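Local atomic coordinates of long form salivary protein D7L1 (Anopheles stephensi, PDB entry 3NHI), a protein that binds and sequesters cysteinyl leukotrienes and thromboxane A2 analogues, so modulating the feeding of female mosquitoes on vertebrate blood. Residues R198-D202 against T203-V207. Sequence-based numbering, arbitrary orientation.
Sequences RYMDD and TGLKV
Asp201 meets Lys206 and Thr203 with separate oxygens of one carboxylate. Toward Lys206 the link is a salt bridge, OD1 of Asp201 lying 2.8 Å from NZ of Lys206; the ammonium sits above the carboxylate plane, 59° out of it, and the two side chains cross at about a right angle. Bends at chi2 (-68°) and chi4 (63°) fold the lysine chain back over the hairpin, where NZ also donates to a water that in turn donates to the carbonyl O of Arg198. OD2 of Asp201 accepts twice from Thr203: OG1 of Thr203, 2.8 Å from OD2, donates to the syn lone pair of OD2, whereas the backbone N of Thr203, also at 2.8 Å, comes from above the plane. The aspartate CG, held between its own backbone N and carbonyl carbon, puts OD2 where it meets both donors. These bonds from both oxygens should fix the carboxylate's rotation, and the bond to the N of Thr203, two residues on, is that of an Asx turn.

Beneath them runs a tight beta hairpin with a type I turn from Asp201 to Gly204. Its hydrogen-bonded pair is closed by Asp201 N to Gly204 O and Gly204 N to Asp201 O, each 3.0 Å, and Lys206 N adds a 2.8 Å bond to Tyr199 O. On the other face, CG of Met200 approaches CD1 of Leu205 at 4.3 Å, and both side chains rest on Tyr241 of helix 238-246. The hairpin thus links the Schellman motif ending helix 184-196 to Lys206, the N-cap of helix 207-216.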
ATOM      1  N   ARG A 198      -4.575  -4.976  -0.878  1.00  5.40           N
ATOM      2  CA  ARG A 198      -4.589  -4.721  -2.328  1.00  5.22           C
ATOM      3  C   ARG A 198      -4.773  -6.003  -3.147  1.00  5.11           C
ATOM      4  O   ARG A 198      -4.413  -6.064  -4.318  1.00  5.78           O
ATOM      5  CB  ARG A 198      -3.349  -3.920  -2.757  1.00  5.16           C
ATOM      6  CG  ARG A 198      -3.473  -2.394  -2.553  1.00  5.29           C
ATOM      7  CD  ARG A 198      -3.604  -1.952  -1.076  1.00  5.45           C
ATOM      8  NE  ARG A 198      -3.496  -0.497  -0.969  1.00  4.92           N
ATOM      9  CZ  ARG A 198      -3.508   0.187   0.172  1.00  5.22           C
ATOM     10  NH1 ARG A 198      -3.616  -0.440   1.341  1.00  5.44           N
ATOM     11  NH2 ARG A 198      -3.391   1.509   0.153  1.00  5.09           N
ATOM     12  N   TYR A 199      -5.350  -7.019  -2.515  1.00  5.16           N
ATOM     13  CA  TYR A 199      -5.843  -8.205  -3.233  1.00  5.29           C
ATOM     14  C   TYR A 199      -6.995  -7.850  -4.170  1.00  5.97           C
ATOM     15  O   TYR A 199      -7.222  -8.525  -5.183  1.00  6.56           O
ATOM     16  CB  TYR A 199      -6.371  -9.234  -2.238  1.00  5.32           C
ATOM     17  CG  TYR A 199      -5.361 -10.053  -1.476  1.00  4.66           C
ATOM     18  CD1 TYR A 199      -3.972  -9.813  -1.555  1.00  5.11           C
ATOM     19  CD2 TYR A 199      -5.802 -11.073  -0.641  1.00  5.01           C
ATOM     20  CE1 TYR A 199      -3.071 -10.595  -0.839  1.00  5.19           C
ATOM     21  CE2 TYR A 199      -4.920 -11.851   0.079  1.00  5.89           C
ATOM     22  CZ  TYR A 199      -3.558 -11.625  -0.020  1.00  4.63           C
ATOM     23  OH  TYR A 199      -2.700 -12.420   0.716  1.00  6.68           O
ATOM     24  N   MET A 200      -7.768  -6.838  -3.792  1.00  6.20           N
ATOM     25  CA  MET A 200      -8.895  -6.365  -4.575  1.00  6.62           C
ATOM     26  C   MET A 200      -8.976  -4.863  -4.463  1.00  7.49           C
ATOM     27  O   MET A 200      -8.545  -4.284  -3.462  1.00  7.79           O
ATOM     28  CB  MET A 200     -10.214  -6.961  -4.060  1.00  7.16           C
ATOM     29  CG  MET A 200     -10.275  -8.465  -4.127  1.00  7.51           C
ATOM     30  SD  MET A 200     -11.845  -9.159  -3.579  1.00  9.11           S
ATOM     31  CE  MET A 200     -12.827  -8.931  -5.058  1.00  8.97           C
ATOM     32  N   ASP A 201      -9.519  -4.234  -5.495  1.00  8.56           N
ATOM     33  CA  ASP A 201      -9.823  -2.807  -5.449  1.00 10.28           C
ATOM     34  C   ASP A 201     -11.110  -2.570  -6.219  1.00 10.92           C
ATOM     35  O   ASP A 201     -11.845  -3.517  -6.480  1.00 10.69           O
ATOM     36  CB  ASP A 201      -8.635  -1.953  -5.933  1.00 10.75           C
ATOM     37  CG  ASP A 201      -8.338  -2.092  -7.422  1.00 11.38           C
ATOM     38  OD1 ASP A 201      -7.319  -1.499  -7.841  1.00 15.46           O
ATOM     39  OD2 ASP A 201      -9.085  -2.757  -8.170  1.00 12.04           O
ATOM     40  N   ASP A 202     -11.385  -1.319  -6.581  1.00 12.48           N
ATOM     41  CA  ASP A 202     -12.617  -0.998  -7.305  1.00 14.03           C
ATOM     42  C   ASP A 202     -12.731  -1.683  -8.682  1.00 14.16           C
ATOM     43  O   ASP A 202     -13.828  -1.797  -9.236  1.00 15.30           O
ATOM     44  CB  ASP A 202     -12.805   0.526  -7.422  1.00 14.86           C
ATOM     45  CG  ASP A 202     -13.180   1.184  -6.092  1.00 16.98           C
ATOM     46  OD1 ASP A 202     -13.531   0.469  -5.129  1.00 17.38           O
ATOM     47  OD2 ASP A 202     -13.129   2.435  -6.021  1.00 20.70           O
ATOM     48  N   THR A 203     -11.608  -2.170  -9.209  1.00 13.85           N
ATOM     49  CA  THR A 203     -11.589  -2.870 -10.499  1.00 13.63           C
ATOM     50  C   THR A 203     -11.677  -4.397 -10.352  1.00 13.02           C
ATOM     51  O   THR A 203     -11.661  -5.127 -11.352  1.00 13.84           O
ATOM     52  CB  THR A 203     -10.338  -2.504 -11.336  1.00 14.11           C
ATOM     53  OG1 THR A 203      -9.200  -3.254 -10.875  1.00 15.00           O
ATOM     54  CG2 THR A 203     -10.050  -1.014 -11.245  1.00 15.27           C
ATOM     55  N   GLY A 204     -11.758  -4.869  -9.111  1.00 11.30           N
ATOM     56  CA  GLY A 204     -11.952  -6.286  -8.831  1.00 10.26           C
ATOM     57  C   GLY A 204     -10.715  -6.974  -8.286  1.00  9.00           C
ATOM     58  O   GLY A 204      -9.908  -6.376  -7.573  1.00  8.83           O
ATOM     59  N   LEU A 205     -10.585  -8.248  -8.628  1.00  8.18           N
ATOM     60  CA  LEU A 205      -9.513  -9.107  -8.139  1.00  7.74           C
ATOM     61  C   LEU A 205      -8.161  -8.805  -8.772  1.00  7.09           C
ATOM     62  O   LEU A 205      -8.069  -8.561  -9.979  1.00  7.12           O
ATOM     63  CB  LEU A 205      -9.897 -10.558  -8.426  1.00  8.70           C
ATOM     64  CG  LEU A 205      -8.941 -11.674  -8.017  1.00  9.85           C
ATOM     65  CD1 LEU A 205      -8.823 -11.747  -6.500  1.00  9.78           C
ATOM     66  CD2 LEU A 205      -9.427 -13.009  -8.599  1.00 11.04           C
ATOM     67  N   LYS A 206      -7.117  -8.844  -7.948  1.00  6.14           N
ATOM     68  CA  LYS A 206      -5.751  -8.745  -8.449  1.00  6.79           C
ATOM     69  C   LYS A 206      -5.042 -10.064  -8.201  1.00  6.36           C
ATOM     70  O   LYS A 206      -4.431 -10.278  -7.150  1.00  6.22           O
ATOM     71  CB  LYS A 206      -5.011  -7.580  -7.780  1.00  7.43           C
ATOM     72  CG  LYS A 206      -5.712  -6.231  -7.910  1.00  9.31           C
ATOM     73  CD  LYS A 206      -5.713  -5.733  -9.347  1.00 13.49           C
ATOM     74  CE  LYS A 206      -6.287  -4.329  -9.460  1.00 15.69           C
ATOM     75  NZ  LYS A 206      -5.435  -3.360  -8.708  1.00 17.86           N
ATOM     76  N   VAL A 207      -5.141 -10.966  -9.177  1.00  6.05           N
ATOM     77  CA  VAL A 207      -4.553 -12.302  -9.028  1.00  6.63           C
ATOM     78  C   VAL A 207      -3.053 -12.183  -8.752  1.00  6.60           C
ATOM     79  O   VAL A 207      -2.504 -12.885  -7.893  1.00  6.31           O
ATOM     80  CB  VAL A 207      -4.802 -13.172 -10.279  1.00  6.34           C
ATOM     81  CG1 VAL A 207      -4.144 -14.544 -10.123  1.00  8.30           C
ATOM     82  CG2 VAL A 207      -6.314 -13.340 -10.552  1.00  8.23           C
TER
HETATM   83  O   HOH W   1      -5.182  -3.487  -5.740  1.00 22.11           O